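Side-chain contacts in hookworm platelet inhibitor 1 (Ancylostoma caninum, PDB 4TPV), which inhibits platelet aggregation and adhesion to fibrinogen and collagen, possibly by binding the platelet integrins GPIIb/IIIa and alpha-2/beta-1: residues A[13-16]-A[17-21]; A[108-111]-A[112-116]; A[87-90]-A[91-94]. One frame throughout, in Å; residues are numbered along the deposited sequence. Where two conformers were deposited one is given.

Contact 1: A[13-16]-A[17-21]; sequences DDMR and EMFTE
Thr-20 bonds back to the preceding turn of its helix through its hydroxyl: OG1 donates to Arg-16 O at 2.9 Å. A first torsion of -52° sets OG1 beside the backbone N and opposite the carbonyl carbon, which turns it back toward residue 16. Thr-20 N, at 3.0 Å, is the second donor to Arg-16 O. The two donors come from opposite faces of the carbonyl plane, the hydroxyl standing 36° out of it, so one backbone oxygen is gripped twice. Two residues earlier, Met-18 runs out extended and crosses the side chain of Asp-14 at a slant, its methyl CE coming to 3.0 Å from Asp-14 OD2, a tight approach. Asp-14 CG lies anti to its own N (chi1 -166°), which turns the carboxylate toward this methyl; the same region holds a second acid, with Glu-17 OE1 4.6 Å from Asp-14 OD1, near enough for mild repulsion to be likely. Phe-19 sets ring atom CD2 3.2 Å from Met-15 O, in an oblique approach, while Met-15 CE makes a loose apolar contact with Phe-19 CE2 at 4.5 Å. The chain of Arg-16 is extended from CG to NE, and the turn of its guanidinium about the last bond brings NH1 to Asp-13 OD1 at 2.9 Å in a salt bridge of weak hydrogen-bond geometry; its stronger partner is Glu-49, through NE. These are the first two and a half turns of helix 13-34. Met-15, Met-18 and Phe-19 pack on helix 80-89 at Ile-80 and Pro-81, Phe-19 also touches strand 130-138, and Arg-16 and Thr-20 rest on Tyr-44 of strand 43-44.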
loop_
_atom_site.group_PDB
_atom_site.type_symbol
_atom_site.label_atom_id
_atom_site.label_comp_id
_atom_site.label_asym_id
_atom_site.label_seq_id
_atom_site.Cartn_x
_atom_site.Cartn_y
_atom_site.Cartn_z
ATOM N N ASP A 13 5.612 3.437 -16.066
ATOM C CA ASP A 13 5.719 4.516 -15.073
ATOM C C ASP A 13 4.370 5.132 -14.736
ATOM O O ASP A 13 4.109 5.494 -13.582
ATOM C CB ASP A 13 6.657 5.622 -15.551
ATOM C CG ASP A 13 8.115 5.235 -15.447
ATOM O OD1 ASP A 13 8.400 4.119 -14.977
ATOM O OD2 ASP A 13 8.978 6.054 -15.831
ATOM N N ASP A 14 3.532 5.267 -15.757
ATOM C CA ASP A 14 2.175 5.772 -15.605
ATOM C C ASP A 14 1.410 4.959 -14.556
ATOM O O ASP A 14 0.827 5.503 -13.615
ATOM C CB ASP A 14 1.449 5.719 -16.949
ATOM C CG ASP A 14 0.173 6.525 -16.959
ATOM O OD1 ASP A 14 0.119 7.558 -16.263
ATOM O OD2 ASP A 14 -0.770 6.128 -17.675
ATOM N N MET A 15 1.420 3.644 -14.720
ATOM C CA MET A 15 0.714 2.784 -13.778
ATOM C C MET A 15 1.355 2.788 -12.386
ATOM O O MET A 15 0.655 2.662 -11.390
ATOM C CB MET A 15 0.652 1.358 -14.304
ATOM C CG MET A 15 -0.112 1.219 -15.615
ATOM S SD MET A 15 -0.001 -0.464 -16.265
ATOM C CE MET A 15 -0.614 -1.345 -14.824
ATOM N N ARG A 16 2.683 2.894 -12.328
ATOM C CA ARG A 16 3.363 2.966 -11.031
ATOM C C ARG A 16 2.842 4.176 -10.282
ATOM O O ARG A 16 2.509 4.092 -9.108
ATOM C CB ARG A 16 4.888 3.030 -11.187
ATOM C CG ARG A 16 5.480 1.780 -11.812
ATOM C CD ARG A 16 6.967 1.929 -12.055
ATOM N NE ARG A 16 7.528 0.657 -12.494
ATOM C CZ ARG A 16 7.919 0.382 -13.737
ATOM N NH1 ARG A 16 7.857 1.309 -14.688
ATOM N NH2 ARG A 16 8.396 -0.828 -14.020
ATOM N N GLU A 17 2.732 5.301 -10.985
ATOM C CA GLU A 17 2.192 6.517 -10.402
ATOM C C GLU A 17 0.726 6.331 -9.991
ATOM O O GLU A 17 0.327 6.770 -8.914
ATOM C CB GLU A 17 2.338 7.686 -11.391
ATOM C CG GLU A 17 2.123 9.046 -10.768
ATOM C CD GLU A 17 2.432 10.176 -11.740
ATOM O OE1 GLU A 17 2.138 10.023 -12.948
ATOM O OE2 GLU A 17 2.983 11.209 -11.301
ATOM N N MET A 18 -0.062 5.652 -10.818
ATOM C CA MET A 18 -1.459 5.406 -10.495
ATOM C C MET A 18 -1.536 4.590 -9.209
ATOM O O MET A 18 -2.285 4.926 -8.320
ATOM C CB MET A 18 -2.189 4.698 -11.635
ATOM C CG MET A 18 -2.425 5.589 -12.853
ATOM S SD MET A 18 -2.977 4.583 -14.244
ATOM C CE MET A 18 -2.951 5.795 -15.579
ATOM N N PHE A 19 -0.717 3.554 -9.086
ATOM C CA PHE A 19 -0.733 2.754 -7.863
ATOM C C PHE A 19 -0.396 3.600 -6.636
ATOM O O PHE A 19 -1.052 3.500 -5.597
ATOM C CB PHE A 19 0.258 1.593 -7.966
ATOM C CG PHE A 19 -0.308 0.347 -8.594
ATOM C CD1 PHE A 19 -1.263 -0.407 -7.940
ATOM C CD2 PHE A 19 0.171 -0.105 -9.808
ATOM C CE1 PHE A 19 -1.758 -1.579 -8.513
ATOM C CE2 PHE A 19 -0.316 -1.269 -10.379
ATOM C CZ PHE A 19 -1.288 -2.011 -9.721
ATOM N N THR A 20 0.641 4.417 -6.750
ATOM C CA THR A 20 1.119 5.194 -5.611
ATOM C C THR A 20 0.086 6.240 -5.185
ATOM O O THR A 20 -0.219 6.374 -4.005
ATOM C CB THR A 20 2.437 5.885 -5.939
ATOM O OG1 THR A 20 3.360 4.905 -6.448
ATOM C CG2 THR A 20 3.018 6.567 -4.688
ATOM N N GLU A 21 -0.448 6.975 -6.156
ATOM C CA GLU A 21 -1.447 7.995 -5.839
ATOM C C GLU A 21 -2.708 7.401 -5.229
ATOM O O GLU A 21 -3.297 7.979 -4.289
ATOM C CB GLU A 21 -1.814 8.794 -7.091
ATOM C CG GLU A 21 -2.649 10.057 -6.803
ATOM C CD GLU A 21 -4.126 9.789 -6.542
ATOM O OE1 GLU A 21 -4.684 8.820 -7.102
ATOM O OE2 GLU A 21 -4.730 10.560 -5.760
#

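Contact 2: A[108-111]-A[112-116]; sequences NIAN and MVWDS
Ile-109 presents its CD1 methyl to two residues of the next turn, Met-112 CE at 3.9 Å and Val-113 CG1 at 4.1 Å. With CG1 of Ile-109 anti to the backbone N (chi1 -178°), the longer branch is carried toward them. Met-112 folds at its last torsion (chi3 -58°), and its side chain crosses that of Ile-109 at about a right angle. Val-113 also sets CG2 against the backbone, 3.3 Å from Ile-109 O. One residue on, the methyl CB of Ala-110 lies 4.1 Å from Trp-114 CE3. The indole turns its edge to the Ala-110 carbonyl, whose oxygen lies near the ring plane, 3.5 Å from CE3. Trp-114 N bonds only weakly to the same oxygen, the angle at hydrogen being 117°, in keeping with a helix that is giving way to loop. Arg-27 NH1 of helix 13-34 bonds Met-112 O and Trp-114 O, and Asn-111 ND2 donates to Asn-69 OD1 and Glu-66 O. Helix 107-113 is wedged between its neighbours: Met-112 packs on Trp-88 and Trp-89 of helix 80-89, on His-23 and Tyr-26 of helix 13-34 and on Tyr-137 of strand 130-138, while Val-113 meets Phe-30.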
loop_
_atom_site.group_PDB
_atom_site.type_symbol
_atom_site.label_atom_id
_atom_site.label_comp_id
_atom_site.label_asym_id
_atom_site.label_seq_id
_atom_site.Cartn_x
_atom_site.Cartn_y
_atom_site.Cartn_z
ATOM N N ASN A 108 -5.540 -7.123 3.031
ATOM C CA ASN A 108 -5.161 -6.153 2.004
ATOM C C ASN A 108 -5.371 -4.723 2.490
ATOM O O ASN A 108 -4.498 -3.861 2.328
ATOM C CB ASN A 108 -5.943 -6.401 0.711
ATOM C CG ASN A 108 -5.649 -7.758 0.117
ATOM O OD1 ASN A 108 -4.510 -8.036 -0.292
ATOM N ND2 ASN A 108 -6.662 -8.602 0.039
ATOM N N ILE A 109 -6.523 -4.442 3.083
ATOM C CA ILE A 109 -6.727 -3.081 3.542
ATOM C C ILE A 109 -5.700 -2.730 4.631
ATOM O O ILE A 109 -5.168 -1.640 4.639
ATOM C CB ILE A 109 -8.177 -2.840 4.046
ATOM C CG1 ILE A 109 -8.360 -1.378 4.472
ATOM C CG2 ILE A 109 -8.531 -3.767 5.192
ATOM C CD1 ILE A 109 -8.300 -0.374 3.311
ATOM N N ALA A 110 -5.403 -3.673 5.522
ATOM C CA ALA A 110 -4.417 -3.408 6.576
ATOM C C ALA A 110 -3.036 -3.051 6.001
ATOM O O ALA A 110 -2.346 -2.163 6.540
ATOM C CB ALA A 110 -4.322 -4.616 7.516
ATOM N N ASN A 111 -2.620 -3.719 4.929
ATOM C CA ASN A 111 -1.337 -3.388 4.326
ATOM C C ASN A 111 -1.375 -1.974 3.757
ATOM O O ASN A 111 -0.397 -1.228 3.853
ATOM C CB ASN A 111 -0.964 -4.380 3.216
ATOM C CG ASN A 111 0.018 -5.452 3.682
ATOM O OD1 ASN A 111 0.981 -5.176 4.415
ATOM N ND2 ASN A 111 -0.209 -6.687 3.225
ATOM N N MET A 112 -2.513 -1.606 3.162
ATOM C CA MET A 112 -2.627 -0.303 2.514
ATOM C C MET A 112 -2.662 0.857 3.498
ATOM O O MET A 112 -2.177 1.938 3.175
ATOM C CB MET A 112 -3.868 -0.237 1.608
ATOM C CG MET A 112 -3.788 -1.140 0.394
ATOM S SD MET A 112 -4.889 -0.628 -0.947
ATOM C CE MET A 112 -6.481 -0.660 -0.135
ATOM N N VAL A 113 -3.207 0.645 4.697
ATOM C CA VAL A 113 -3.327 1.748 5.665
ATOM C C VAL A 113 -2.492 1.570 6.943
ATOM O O VAL A 113 -2.617 2.364 7.889
ATOM C CB VAL A 113 -4.811 1.997 6.032
ATOM C CG1 VAL A 113 -5.608 2.335 4.764
ATOM C CG2 VAL A 113 -5.417 0.799 6.810
ATOM N N TRP A 114 -1.598 0.586 6.959
ATOM C CA TRP A 114 -0.678 0.442 8.095
ATOM C C TRP A 114 0.122 1.742 8.251
ATOM O O TRP A 114 0.737 2.199 7.281
ATOM C CB TRP A 114 0.263 -0.759 7.888
ATOM C CG TRP A 114 0.669 -1.342 9.201
ATOM C CD1 TRP A 114 1.675 -0.905 10.022
ATOM C CD2 TRP A 114 0.037 -2.432 9.888
ATOM N NE1 TRP A 114 1.726 -1.673 11.168
ATOM C CE2 TRP A 114 0.732 -2.617 11.110
ATOM C CE3 TRP A 114 -1.029 -3.288 9.578
ATOM C CZ2 TRP A 114 0.384 -3.611 12.034
ATOM C CZ3 TRP A 114 -1.382 -4.285 10.502
ATOM C CH2 TRP A 114 -0.670 -4.425 11.722
ATOM N N ASP A 115 0.125 2.349 9.434
ATOM C CA ASP A 115 0.535 3.745 9.464
ATOM C C ASP A 115 2.036 3.881 9.173
ATOM O O ASP A 115 2.454 4.846 8.525
ATOM C CB ASP A 115 0.094 4.459 10.781
ATOM C CG ASP A 115 0.644 3.844 12.050
ATOM O OD1 ASP A 115 1.356 2.823 12.027
ATOM O OD2 ASP A 115 0.329 4.414 13.110
ATOM N N SER A 116 2.829 2.882 9.564
ATOM C CA SER A 116 4.273 2.989 9.403
ATOM C C SER A 116 4.725 2.555 8.010
ATOM O O SER A 116 5.909 2.701 7.666
ATOM C CB SER A 116 5.009 2.171 10.472
ATOM O OG SER A 116 4.607 0.813 10.428
#

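Contact 3: A[87-90]-A[91-94]; sequences SWWS and EIFE
Ile-92 packs on Trp-89 where helix 80-89 of the CAP domain, an alpha-beta-alpha sandwich, passes into a 3-10 turn at 91-94. The two side chains run side by side in the same direction, and Ile-92 CD1 sits 3.5 Å above one face of the indole. It is offset toward the rim, nearest CZ2 at 3.6 Å, which makes an off-centre CH-pi contact. Trp-89 CG (chi1 172°) and Ile-92 CG1 both stand anti to their backbone N, which keeps methyl and ring together. The backbone bonds reach back three residues, as a 3-10 turn requires: Ile-92 N to Trp-89 O at 2.9 Å and Glu-91 N to Trp-88 O at 3.2 Å. In both, the donor lies well above the carbonyl plane, 54° out of it for Glu-91. Phe-93 turns its ring edge to Ser-90 O, which lies in the ring plane 3.4 Å from CD2. Glu-91 is extended beyond CG and runs back past the Trp-88 carbonyl, with CB 3.4 Å from that oxygen. Further out, its carboxylate is fixed by the start of helix 107-113: OE1 accepts from Ile-109 N and OE2 from Asn-108 ND2, and the partial positive charge of that helix end would probably stabilise the negative carboxylate. Tyr-26 of helix 13-34 stacks with Trp-89, and Trp-88 is anchored through NE1 to Val-70 O of strand 68-73. At the edge of the Trp-88 ring, in its plane, a water donates to both Ser-87 O, at 3.1 Å, and Glu-91 OE2, at 2.9 Å.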
loop_
_atom_site.group_PDB
_atom_site.type_symbol
_atom_site.label_atom_id
_atom_site.label_comp_id
_atom_site.label_asym_id
_atom_site.label_seq_id
_atom_site.Cartn_x
_atom_site.Cartn_y
_atom_site.Cartn_z
ATOM N N SER A 87 -10.718 -3.606 -4.929
ATOM C CA SER A 87 -10.907 -4.885 -4.265
ATOM C C SER A 87 -10.295 -4.843 -2.869
ATOM O O SER A 87 -10.925 -5.267 -1.910
ATOM C CB SER A 87 -10.288 -6.029 -5.075
ATOM O OG SER A 87 -10.667 -7.278 -4.519
ATOM N N TRP A 88 -9.078 -4.320 -2.757
ATOM C CA TRP A 88 -8.409 -4.247 -1.464
ATOM C C TRP A 88 -9.094 -3.233 -0.535
ATOM O O TRP A 88 -9.314 -3.505 0.647
ATOM C CB TRP A 88 -6.926 -3.911 -1.661
ATOM C CG TRP A 88 -6.206 -4.964 -2.459
ATOM C CD1 TRP A 88 -6.604 -6.239 -2.655
ATOM C CD2 TRP A 88 -4.973 -4.813 -3.185
ATOM N NE1 TRP A 88 -5.699 -6.916 -3.448
ATOM C CE2 TRP A 88 -4.692 -6.051 -3.791
ATOM C CE3 TRP A 88 -4.098 -3.748 -3.391
ATOM C CZ2 TRP A 88 -3.549 -6.267 -4.562
ATOM C CZ3 TRP A 88 -2.969 -3.956 -4.159
ATOM C CH2 TRP A 88 -2.704 -5.204 -4.739
ATOM N N TRP A 89 -9.432 -2.057 -1.057
ATOM C CA TRP A 89 -10.103 -1.049 -0.223
ATOM C C TRP A 89 -11.434 -1.540 0.354
ATOM O O TRP A 89 -11.781 -1.219 1.498
ATOM C CB TRP A 89 -10.335 0.240 -1.030
ATOM C CG TRP A 89 -11.194 1.240 -0.286
ATOM C CD1 TRP A 89 -12.547 1.378 -0.372
ATOM C CD2 TRP A 89 -10.753 2.215 0.666
ATOM N NE1 TRP A 89 -12.974 2.393 0.449
ATOM C CE2 TRP A 89 -11.893 2.920 1.103
ATOM C CE3 TRP A 89 -9.504 2.569 1.184
ATOM C CZ2 TRP A 89 -11.819 3.961 2.034
ATOM C CZ3 TRP A 89 -9.428 3.590 2.102
ATOM C CH2 TRP A 89 -10.581 4.277 2.524
ATOM N N SER A 90 -12.164 -2.338 -0.425
ATOM C CA SER A 90 -13.479 -2.821 0.008
ATOM C C SER A 90 -13.437 -3.625 1.315
ATOM O O SER A 90 -14.467 -3.803 1.973
ATOM C CB SER A 90 -14.121 -3.661 -1.096
ATOM O OG SER A 90 -14.493 -2.844 -2.196
ATOM N N GLU A 91 -12.259 -4.085 1.716
ATOM C CA GLU A 91 -12.133 -4.828 2.962
ATOM C C GLU A 91 -12.345 -3.936 4.170
ATOM O O GLU A 91 -12.471 -4.419 5.298
ATOM C CB GLU A 91 -10.759 -5.503 3.048
ATOM C CG GLU A 91 -10.579 -6.594 2.020
ATOM C CD GLU A 91 -9.264 -7.323 2.183
ATOM O OE1 GLU A 91 -8.400 -6.805 2.924
ATOM O OE2 GLU A 91 -9.124 -8.426 1.604
ATOM N N ILE A 92 -12.349 -2.626 3.936
ATOM C CA ILE A 92 -12.549 -1.677 5.023
ATOM C C ILE A 92 -13.818 -2.002 5.822
ATOM O O ILE A 92 -13.865 -1.774 7.030
ATOM C CB ILE A 92 -12.589 -0.222 4.477
ATOM C CG1 ILE A 92 -12.364 0.775 5.606
ATOM C CG2 ILE A 92 -13.874 0.044 3.667
ATOM C CD1 ILE A 92 -12.331 2.233 5.120
ATOM N N PHE A 93 -14.810 -2.581 5.151
ATOM C CA PHE A 93 -16.053 -2.960 5.832
ATOM C C PHE A 93 -15.895 -4.095 6.832
ATOM O O PHE A 93 -16.787 -4.329 7.651
ATOM C CB PHE A 93 -17.126 -3.319 4.785
ATOM C CG PHE A 93 -17.615 -2.130 4.015
ATOM C CD1 PHE A 93 -18.598 -1.304 4.556
ATOM C CD2 PHE A 93 -17.074 -1.813 2.780
ATOM C CE1 PHE A 93 -19.045 -0.193 3.857
ATOM C CE2 PHE A 93 -17.508 -0.698 2.079
ATOM C CZ PHE A 93 -18.497 0.111 2.616
ATOM N N GLU A 94 -14.767 -4.798 6.786
ATOM C CA GLU A 94 -14.542 -5.907 7.711
ATOM C C GLU A 94 -13.591 -5.535 8.849
ATOM O O GLU A 94 -13.385 -6.327 9.773
ATOM C CB GLU A 94 -14.011 -7.136 6.947
ATOM C CG GLU A 94 -14.999 -7.672 5.909
ATOM C CD GLU A 94 -16.267 -8.246 6.528
ATOM O OE1 GLU A 94 -16.220 -8.761 7.669
ATOM O OE2 GLU A 94 -17.329 -8.184 5.863
HETATM O O HOH W 1 -9.646 -7.980 -1.227
#

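From the N terminus the chain passes contact 1 (13-21), then contact 3 (87-94), then contact 2 (108-116). Each joins neighbouring turns of one continuous stretch, so none closes a long loop, and the three follow in series without nesting or crossing. Contacts 3 and 2 touch, their centres about 11 Å apart, through the Glu-91 carboxylate and the packing of Met-112 CE against Trp-89 N; they bind the end of helix 80-89 to helix 107-113. Contact 1 stands apart, its centre about 20 Å from the centre of contact 3 and 18 Å from that of contact 2, but later turns of its helix 13-34 reach both.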